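Local coordinates for protein pyruvate kinase (Pyrobaculum aerophilum, PDB 3QTG) that catalyses the last step of glycolysis, transferring the phosphoryl group of phosphoenolpyruvate to ADP to give pyruvate and ATP, at residues L41-R46 against K71-A76; Q348-P353 against K392-G397; N376-S381 against K434-K439. All blocks are in the same frame, centred on the assembly; numbering follows the deposited sequence.

From the N terminus, the chain first closes on itself at contact 1, where barrel strand 44-48, having run on into helix 54-71, is met by the lead-in to strand 76-80. That loop is complete long before the other two begin. Contact 2 opens in the linker after helix 331-343, and contact 3 opens at strand 376-380 before contact 2 has shut at 392-397; contact 3 closes last, on helix 428-439, so these two cross. They also touch, with CB of P395 4.1 Å from CD1 of I377. Contact 1 thus joins two neighbouring strands of the barrel, contact 2 sets the linker against the C-terminal alpha/beta domain, and contact 3 packs a helix of that domain on its sheet.

Contact 1 of 3, residues L41-R46 against K71-A76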
loop_
_atom_site.group_PDB
_atom_site.type_symbol
_atom_site.label_atom_id
_atom_site.label_comp_id
_atom_site.label_asym_id
_atom_site.label_seq_id
_atom_site.Cartn_x
_atom_site.Cartn_y
_atom_site.Cartn_z
ATOM N N LEU A 41 17.131 38.620 0.889
ATOM C CA LEU A 41 15.922 37.941 0.467
ATOM C C LEU A 41 16.161 36.941 -0.660
ATOM O O LEU A 41 15.200 36.388 -1.204
ATOM C CB LEU A 41 14.832 38.961 0.078
ATOM C CG LEU A 41 14.142 39.653 1.262
ATOM C CD1 LEU A 41 13.428 40.946 0.838
ATOM C CD2 LEU A 41 13.170 38.713 1.977
ATOM N N VAL A 42 17.427 36.727 -1.019
ATOM C CA VAL A 42 17.776 35.762 -2.071
ATOM C C VAL A 42 18.730 34.686 -1.557
ATOM O O VAL A 42 19.408 34.869 -0.533
ATOM C CB VAL A 42 18.309 36.438 -3.396
ATOM C CG1 VAL A 42 17.440 37.610 -3.777
ATOM C CG2 VAL A 42 19.796 36.889 -3.273
ATOM N N ASP A 43 18.742 33.551 -2.254
ATOM C CA ASP A 43 19.651 32.454 -1.944
ATOM C C ASP A 43 20.708 32.320 -3.019
ATOM O O ASP A 43 21.691 31.597 -2.852
ATOM C CB ASP A 43 18.882 31.136 -1.778
ATOM C CG ASP A 43 17.790 31.229 -0.720
ATOM O OD1 ASP A 43 18.099 31.315 0.489
ATOM O OD2 ASP A 43 16.607 31.228 -1.087
ATOM N N GLY A 44 20.484 33.009 -4.134
ATOM C CA GLY A 44 21.393 32.978 -5.266
ATOM C C GLY A 44 21.097 34.085 -6.246
ATOM O O GLY A 44 20.029 34.687 -6.209
ATOM N N VAL A 45 22.049 34.356 -7.127
ATOM C CA VAL A 45 21.909 35.438 -8.096
ATOM C C VAL A 45 22.251 34.894 -9.459
ATOM O O VAL A 45 23.101 34.005 -9.578
ATOM C CB VAL A 45 22.803 36.717 -7.784
ATOM C CG1 VAL A 45 22.498 37.297 -6.399
ATOM C CG2 VAL A 45 24.282 36.415 -7.938
ATOM N N ARG A 46 21.575 35.421 -10.473
ATOM C CA ARG A 46 21.832 35.069 -11.853
ATOM C C ARG A 46 22.434 36.288 -12.591
ATOM O O ARG A 46 22.057 37.432 -12.338
ATOM C CB ARG A 46 20.541 34.579 -12.544
ATOM C CG ARG A 46 20.800 33.846 -13.885
ATOM C CD ARG A 46 19.541 33.423 -14.676
ATOM N NE ARG A 46 18.805 34.577 -15.127
ATOM C CZ ARG A 46 18.605 34.968 -16.384
ATOM N NH1 ARG A 46 19.050 34.307 -17.447
ATOM N NH2 ARG A 46 17.909 36.060 -16.568
ATOM N N LYS A 71 27.718 39.239 5.831
ATOM C CA LYS A 71 26.541 38.639 6.478
ATOM C C LYS A 71 26.706 37.150 6.774
ATOM O O LYS A 71 25.798 36.507 7.330
ATOM C CB LYS A 71 25.260 38.893 5.663
ATOM C CG LYS A 71 24.940 40.365 5.399
ATOM C CD LYS A 71 24.681 41.145 6.681
ATOM C CE LYS A 71 23.650 42.231 6.449
ATOM N NZ LYS A 71 23.846 43.401 7.356
ATOM N N ASN A 72 27.868 36.612 6.410
ATOM C CA ASN A 72 28.143 35.178 6.553
ATOM C C ASN A 72 27.054 34.310 5.890
ATOM O O ASN A 72 26.566 33.334 6.477
ATOM C CB ASN A 72 28.308 34.833 8.027
ATOM C CG ASN A 72 29.214 33.650 8.248
ATOM O OD1 ASN A 72 30.360 33.623 7.781
ATOM N ND2 ASN A 72 28.720 32.669 8.987
ATOM N N ARG A 73 26.669 34.692 4.672
ATOM C CA ARG A 73 25.612 33.998 3.923
ATOM C C ARG A 73 26.097 33.570 2.569
ATOM O O ARG A 73 26.161 34.396 1.659
ATOM C CB ARG A 73 24.382 34.880 3.733
ATOM C CG ARG A 73 23.519 34.985 4.949
ATOM C CD ARG A 73 22.201 35.647 4.632
ATOM N NE ARG A 73 21.328 34.746 3.900
ATOM C CZ ARG A 73 20.799 35.005 2.703
ATOM N NH1 ARG A 73 21.047 36.157 2.064
ATOM N NH2 ARG A 73 20.016 34.096 2.139
ATOM N N PRO A 74 26.413 32.270 2.420
ATOM C CA PRO A 74 26.844 31.688 1.143
ATOM C C PRO A 74 25.743 31.871 0.110
ATOM O O PRO A 74 24.584 31.551 0.380
ATOM C CB PRO A 74 26.999 30.195 1.466
ATOM C CG PRO A 74 27.176 30.142 2.973
ATOM C CD PRO A 74 26.319 31.254 3.489
ATOM N N LEU A 75 26.095 32.411 -1.051
ATOM C CA LEU A 75 25.120 32.654 -2.101
ATOM C C LEU A 75 25.647 32.007 -3.349
ATOM O O LEU A 75 26.844 32.036 -3.600
ATOM C CB LEU A 75 24.910 34.159 -2.330
ATOM C CG LEU A 75 24.211 34.997 -1.250
ATOM C CD1 LEU A 75 24.130 36.458 -1.688
ATOM C CD2 LEU A 75 22.813 34.479 -0.881
ATOM N N ALA A 76 24.762 31.398 -4.115
ATOM C CA ALA A 76 25.130 30.843 -5.412
ATOM C C ALA A 76 25.193 31.956 -6.447
ATOM O O ALA A 76 24.298 32.813 -6.509
ATOM C CB ALA A 76 24.125 29.777 -5.853
#
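R73 reaches across to the backbone of V42 at the start of a beta-alpha-beta unit of the TIM barrel: strand 44-48 leads into helix 54-71, after which the chain comes back to begin the neighbouring parallel strand, 76-80. The R73 chain bends at its third torsion (chi3 74°), which brings the edge of the guanidinium to V42 O. NH2 makes the main bond, 2.8 Å to V42 O, with the acceptor close to the guanidinium plane though the donor is tilted from the plane of the carbonyl. NH1 adds a weak bond to the same oxygen, and it is also held by L39 O and Y67 OH. The D43 carboxylate is a lesser partner: its OD1 lies a long 3.8 Å from R73 NH2, the two planes are 68° apart, and the stronger salt bridge of D43 goes through OD2 to R19.

P74 contributes mainly its carbonyl oxygen, which shares the hydroxyl of S413 with D43 O and so links both segments to a residue from the C-terminal part of the chain. L75 follows, and its CD2 comes to 3.4 Å from V42 O, putting a methyl group against the oxygen that R73 grips. The backbone of L75 is tied to helix 54-71 by R65 NH1 at its oxygen and, weakly, by E68 at its nitrogen.

With A76 the parallel pairing begins. A76 N gives a weak bond of 3.3 Å to D43 O, and V45 N returns a shorter, stronger one, 2.8 Å, to A76 O, so A76 straddles G44. The residue after V45, R46, probably binds substrate as in related kinases and is salt-bridged to D80. G44 CA sits just 3.2 Å from A76 O, and CG2 of V45 approaches that same oxygen to 3.9 Å.

Contact 2 of 3, residues Q348-P353 against K392-G397; sequences QIPQSP and KFRPRG
R394 meets P350 with the root of its side chain. Its CB lies 3.6 Å from P350 CG, and CG is equally close to that ring carbon. Beyond CG the chain turns (chi2 -59°), leaving the proline, and its tip is gripped by other parts of the protein: NE by G315 O, NH1 by A391 O and NH2 in a salt bridge with D317, while W416 makes a cation-pi contact. The side chains of R396 and P350 approach each other from opposite directions, the guanidinium presenting its edge, with R396 NH1 3.4 Å from P350 CD.

At the other end, P353 sets its CG over one face of the F393 ring, 3.5 Å from F393 CE1, and also rests on the carbonyl of K392. An alanine in place of F393 would probably leave P353 CG without the ring face it packs on and open a gap toward A363 and V367 of helix 358-373. Between the two prolines, a water donates to both Q351 O and K392 O, bridging the backbones. The whole is an interdomain junction of pyruvate kinase, where the linker leaving the TIM barrel lies against the C-terminal alpha/beta domain.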
loop_
_atom_site.group_PDB
_atom_site.type_symbol
_atom_site.label_atom_id
_atom_site.label_comp_id
_atom_site.label_asym_id
_atom_site.label_seq_id
_atom_site.Cartn_x
_atom_site.Cartn_y
_atom_site.Cartn_z
ATOM N N GLN A 348 2.817 19.715 -1.858
ATOM C CA GLN A 348 2.077 18.514 -2.173
ATOM C C GLN A 348 3.023 17.384 -2.490
ATOM O O GLN A 348 3.808 17.485 -3.427
ATOM C CB GLN A 348 1.076 18.756 -3.290
ATOM C CG GLN A 348 -0.311 19.044 -2.735
ATOM C CD GLN A 348 -1.250 19.655 -3.765
ATOM O OE1 GLN A 348 -2.433 19.295 -3.827
ATOM N NE2 GLN A 348 -0.732 20.593 -4.576
ATOM N N ILE A 349 2.930 16.315 -1.688
ATOM C CA ILE A 349 3.777 15.119 -1.806
ATOM C C ILE A 349 4.444 14.986 -3.192
ATOM O O ILE A 349 3.800 14.644 -4.181
ATOM C CB ILE A 349 3.019 13.819 -1.394
ATOM C CG1 ILE A 349 2.523 13.928 0.060
ATOM C CG2 ILE A 349 3.918 12.570 -1.597
ATOM C CD1 ILE A 349 1.613 12.791 0.512
ATOM N N PRO A 350 5.745 15.273 -3.254
ATOM C CA PRO A 350 6.441 15.282 -4.541
ATOM C C PRO A 350 6.724 13.878 -5.083
ATOM O O PRO A 350 6.762 12.901 -4.311
ATOM C CB PRO A 350 7.752 16.013 -4.229
ATOM C CG PRO A 350 7.981 15.769 -2.802
ATOM C CD PRO A 350 6.641 15.593 -2.131
ATOM N N GLN A 351 6.867 13.790 -6.403
ATOM C CA GLN A 351 7.476 12.639 -7.078
ATOM C C GLN A 351 8.728 12.169 -6.309
ATOM O O GLN A 351 9.628 12.979 -6.014
ATOM C CB GLN A 351 7.834 13.050 -8.522
ATOM C CG GLN A 351 8.714 12.089 -9.292
ATOM C CD GLN A 351 7.938 10.902 -9.844
ATOM O OE1 GLN A 351 7.006 11.063 -10.646
ATOM N NE2 GLN A 351 8.324 9.701 -9.425
ATOM N N SER A 352 8.772 10.876 -5.972
ATOM C CA SER A 352 9.942 10.287 -5.306
ATOM C C SER A 352 11.021 9.972 -6.337
ATOM O O SER A 352 10.709 9.522 -7.437
ATOM C CB SER A 352 9.562 8.997 -4.561
ATOM O OG SER A 352 10.644 8.515 -3.756
ATOM N N PRO A 353 12.293 10.207 -5.995
ATOM C CA PRO A 353 13.322 9.761 -6.931
ATOM C C PRO A 353 13.494 8.236 -6.972
ATOM O O PRO A 353 13.198 7.545 -5.997
ATOM C CB PRO A 353 14.603 10.423 -6.416
ATOM C CG PRO A 353 14.330 10.851 -5.065
ATOM C CD PRO A 353 12.850 10.890 -4.817
ATOM N N LYS A 392 17.131 15.374 -2.348
ATOM C CA LYS A 392 16.296 14.904 -3.465
ATOM C C LYS A 392 15.104 14.110 -2.981
ATOM O O LYS A 392 14.151 13.930 -3.730
ATOM C CB LYS A 392 17.093 14.105 -4.495
ATOM C CG LYS A 392 17.499 12.724 -4.059
ATOM C CD LYS A 392 18.468 12.118 -5.053
ATOM C CE LYS A 392 18.537 10.623 -4.830
ATOM N NZ LYS A 392 19.546 10.021 -5.709
ATOM N N PHE A 393 15.164 13.627 -1.732
ATOM C CA PHE A 393 14.026 12.915 -1.157
ATOM C C PHE A 393 13.094 13.869 -0.461
ATOM O O PHE A 393 12.154 13.429 0.174
ATOM C CB PHE A 393 14.465 11.772 -0.219
ATOM C CG PHE A 393 15.161 10.651 -0.944
ATOM C CD1 PHE A 393 14.430 9.720 -1.679
ATOM C CD2 PHE A 393 16.548 10.558 -0.928
ATOM C CE1 PHE A 393 15.085 8.694 -2.367
ATOM C CE2 PHE A 393 17.196 9.546 -1.592
ATOM C CZ PHE A 393 16.456 8.606 -2.308
ATOM N N ARG A 394 13.362 15.174 -0.573
ATOM C CA ARG A 394 12.404 16.206 -0.157
ATOM C C ARG A 394 12.045 16.164 1.342
ATOM O O ARG A 394 10.864 16.072 1.717
ATOM C CB ARG A 394 11.152 16.193 -1.058
ATOM C CG ARG A 394 11.428 16.632 -2.530
ATOM C CD ARG A 394 11.995 18.043 -2.565
ATOM N NE ARG A 394 12.165 18.648 -3.899
ATOM C CZ ARG A 394 13.314 18.688 -4.554
ATOM N NH1 ARG A 394 14.364 18.107 -4.008
ATOM N NH2 ARG A 394 13.416 19.295 -5.756
ATOM N N PRO A 395 13.071 16.269 2.212
ATOM C CA PRO A 395 12.766 16.414 3.657
ATOM C C PRO A 395 11.943 17.683 3.871
ATOM O O PRO A 395 12.111 18.656 3.119
ATOM C CB PRO A 395 14.146 16.565 4.292
ATOM C CG PRO A 395 15.050 17.064 3.089
ATOM C CD PRO A 395 14.516 16.328 1.928
ATOM N N ARG A 396 11.074 17.685 4.879
ATOM C CA ARG A 396 10.042 18.701 4.991
ATOM C C ARG A 396 10.449 19.829 5.917
ATOM O O ARG A 396 9.645 20.714 6.226
ATOM C CB ARG A 396 8.723 18.080 5.484
ATOM C CG ARG A 396 7.937 17.313 4.446
ATOM C CD ARG A 396 7.448 18.257 3.385
ATOM N NE ARG A 396 6.177 17.824 2.797
ATOM C CZ ARG A 396 6.069 17.221 1.616
ATOM N NH1 ARG A 396 7.160 16.970 0.891
ATOM N NH2 ARG A 396 4.870 16.874 1.168
ATOM N N GLY A 397 11.686 19.789 6.384
ATOM C CA GLY A 397 12.220 20.845 7.238
ATOM C C GLY A 397 13.608 21.169 6.749
ATOM O O GLY A 397 14.162 20.446 5.900
HETATM O O HOH W 1 11.232 13.582 -3.862
#

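Contact 3 of 3, residues N376-S381 against K434-K439. With SO4 (sulfate ion), chain C.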
loop_
_atom_site.group_PDB
_atom_site.type_symbol
_atom_site.label_atom_id
_atom_site.label_comp_id
_atom_site.label_asym_id
_atom_site.label_seq_id
_atom_site.Cartn_x
_atom_site.Cartn_y
_atom_site.Cartn_z
ATOM N N ASN A 376 14.998 17.473 12.806
ATOM C CA ASN A 376 15.820 18.114 11.780
ATOM C C ASN A 376 17.013 17.258 11.396
ATOM O O ASN A 376 17.595 16.560 12.239
ATOM C CB ASN A 376 16.266 19.534 12.174
ATOM C CG ASN A 376 15.147 20.569 11.978
ATOM O OD1 ASN A 376 15.027 21.234 10.916
ATOM N ND2 ASN A 376 14.285 20.663 12.977
ATOM N N ILE A 377 17.356 17.312 10.111
ATOM C CA ILE A 377 18.524 16.625 9.588
ATOM C C ILE A 377 19.705 17.551 9.537
ATOM O O ILE A 377 19.603 18.696 9.064
ATOM C CB ILE A 377 18.268 16.005 8.191
ATOM C CG1 ILE A 377 17.045 15.089 8.254
ATOM C CG2 ILE A 377 19.558 15.302 7.643
ATOM C CD1 ILE A 377 16.583 14.491 6.885
ATOM N N LEU A 378 20.830 17.031 10.029
ATOM C CA LEU A 378 22.120 17.697 9.976
ATOM C C LEU A 378 23.055 16.803 9.181
ATOM O O LEU A 378 23.064 15.604 9.394
ATOM C CB LEU A 378 22.678 17.886 11.399
ATOM C CG LEU A 378 22.148 18.966 12.344
ATOM C CD1 LEU A 378 20.634 18.899 12.535
ATOM C CD2 LEU A 378 22.855 18.817 13.709
ATOM N N VAL A 379 23.825 17.371 8.262
ATOM C CA VAL A 379 24.763 16.594 7.439
ATOM C C VAL A 379 26.118 17.263 7.445
ATOM O O VAL A 379 26.207 18.479 7.206
ATOM C CB VAL A 379 24.354 16.541 5.921
ATOM C CG1 VAL A 379 25.175 15.494 5.160
ATOM C CG2 VAL A 379 22.888 16.289 5.744
ATOM N N PHE A 380 27.173 16.481 7.673
ATOM C CA PHE A 380 28.518 16.939 7.361
ATOM C C PHE A 380 28.997 16.349 6.034
ATOM O O PHE A 380 29.050 15.131 5.829
ATOM C CB PHE A 380 29.539 16.751 8.496
ATOM C CG PHE A 380 30.702 17.722 8.409
ATOM C CD1 PHE A 380 30.593 19.008 8.930
ATOM C CD2 PHE A 380 31.880 17.367 7.764
ATOM C CE1 PHE A 380 31.655 19.920 8.838
ATOM C CE2 PHE A 380 32.942 18.282 7.644
ATOM C CZ PHE A 380 32.820 19.559 8.183
ATOM N N SER A 381 29.326 17.255 5.123
ATOM C CA SER A 381 29.511 16.910 3.734
ATOM C C SER A 381 30.744 17.627 3.201
ATOM O O SER A 381 30.833 18.846 3.296
ATOM C CB SER A 381 28.256 17.318 2.958
ATOM O OG SER A 381 28.213 16.720 1.682
ATOM N N LYS A 434 31.036 19.506 15.706
ATOM C CA LYS A 434 30.866 20.971 15.596
ATOM C C LYS A 434 29.491 21.395 15.086
ATOM O O LYS A 434 28.911 22.366 15.578
ATOM C CB LYS A 434 31.917 21.591 14.677
ATOM C CG LYS A 434 33.336 21.535 15.190
ATOM C CD LYS A 434 34.273 21.963 14.073
ATOM C CE LYS A 434 35.736 21.784 14.444
ATOM N NZ LYS A 434 36.199 22.858 15.361
ATOM N N LEU A 435 28.982 20.687 14.074
ATOM C CA LEU A 435 27.621 20.924 13.573
ATOM C C LEU A 435 26.543 20.590 14.616
ATOM O O LEU A 435 25.580 21.325 14.756
ATOM C CB LEU A 435 27.374 20.174 12.247
ATOM C CG LEU A 435 26.043 20.360 11.488
ATOM C CD1 LEU A 435 25.868 21.794 10.959
ATOM C CD2 LEU A 435 25.940 19.349 10.339
ATOM N N ILE A 436 26.699 19.484 15.337
ATOM C CA ILE A 436 25.737 19.112 16.371
ATOM C C ILE A 436 25.766 20.152 17.501
ATOM O O ILE A 436 24.716 20.524 18.038
ATOM C CB ILE A 436 26.002 17.691 16.934
ATOM C CG1 ILE A 436 25.619 16.630 15.904
ATOM C CG2 ILE A 436 25.228 17.468 18.247
ATOM C CD1 ILE A 436 26.072 15.199 16.249
ATOM N N SER A 437 26.963 20.631 17.843
ATOM C CA SER A 437 27.092 21.650 18.873
ATOM C C SER A 437 26.314 22.874 18.470
ATOM O O SER A 437 25.558 23.429 19.268
ATOM C CB SER A 437 28.549 22.025 19.098
ATOM O OG SER A 437 29.174 21.035 19.879
ATOM N N LEU A 438 26.480 23.255 17.207
ATOM C CA LEU A 438 25.896 24.473 16.660
ATOM C C LEU A 438 24.387 24.351 16.390
ATOM O O LEU A 438 23.636 25.269 16.690
ATOM C CB LEU A 438 26.652 24.857 15.383
ATOM C CG LEU A 438 26.971 26.294 14.970
ATOM C CD1 LEU A 438 25.715 27.061 14.568
ATOM C CD2 LEU A 438 27.768 27.049 16.049
ATOM N N LYS A 439 23.935 23.237 15.822
ATOM C CA LYS A 439 22.532 23.144 15.361
ATOM C C LYS A 439 21.734 21.994 15.966
ATOM O O LYS A 439 20.698 21.591 15.425
ATOM C CB LYS A 439 22.451 23.078 13.819
ATOM C CG LYS A 439 23.007 24.288 13.094
ATOM C CD LYS A 439 22.117 25.516 13.277
ATOM C CE LYS A 439 22.676 26.693 12.483
ATOM N NZ LYS A 439 21.780 27.865 12.511
HETATM S S SO4 C . 30.306 14.060 0.891
HETATM O O1 SO4 C . 31.140 14.376 2.029
HETATM O O2 SO4 C . 30.667 14.961 -0.212
HETATM O O3 SO4 C . 28.894 14.250 1.218
HETATM O O4 SO4 C . 30.474 12.678 0.441
#
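The flat peptide between V379 and F380 carries a methyl group of L435 on one face: CD2 sits almost straight over V379 O, 3.3 Å away, and it also nears V379 N of the preceding peptide, at 3.6 Å. The F380 ring makes no stack with the helix and packs instead on P404 and A425. This is helix-on-sheet packing in a Rossmann-like alpha/beta domain. Helix 428-439 is the connection of a beta-alpha-beta crossover from strand 418-422 to strand 444-448, and it passes over the strands between them, running roughly antiparallel to 376-380 (148°), with the axes 9.0 Å apart.

L378 and L435 carry most of the burial. L435 extends toward the sheet with CG anti to its backbone N (chi1 -176°), and this brings CD2 against both the peptide and L378 CB, 3.7 Å from the latter. L378 answers from the strand with its own branches: CD2 reaches the helix backbone, 3.8 Å from L435 O and 3.9 Å from K439 O, and touches I436 CG1 more loosely. F444 and A446 of the neighbouring strand also touch L378 and I436.

Past the strand end, the chain enters an anion pocket made by backbone nitrogens of M382, S383, T385 and L386 at the start of helix 385-391, with the Y428 hydroxyl. Its place is consistent with the effector phosphate site of some other pyruvate kinases. The sulfate there probably came from the crystallisation liquor, and S381 OG donates to its O3 at 2.6 Å.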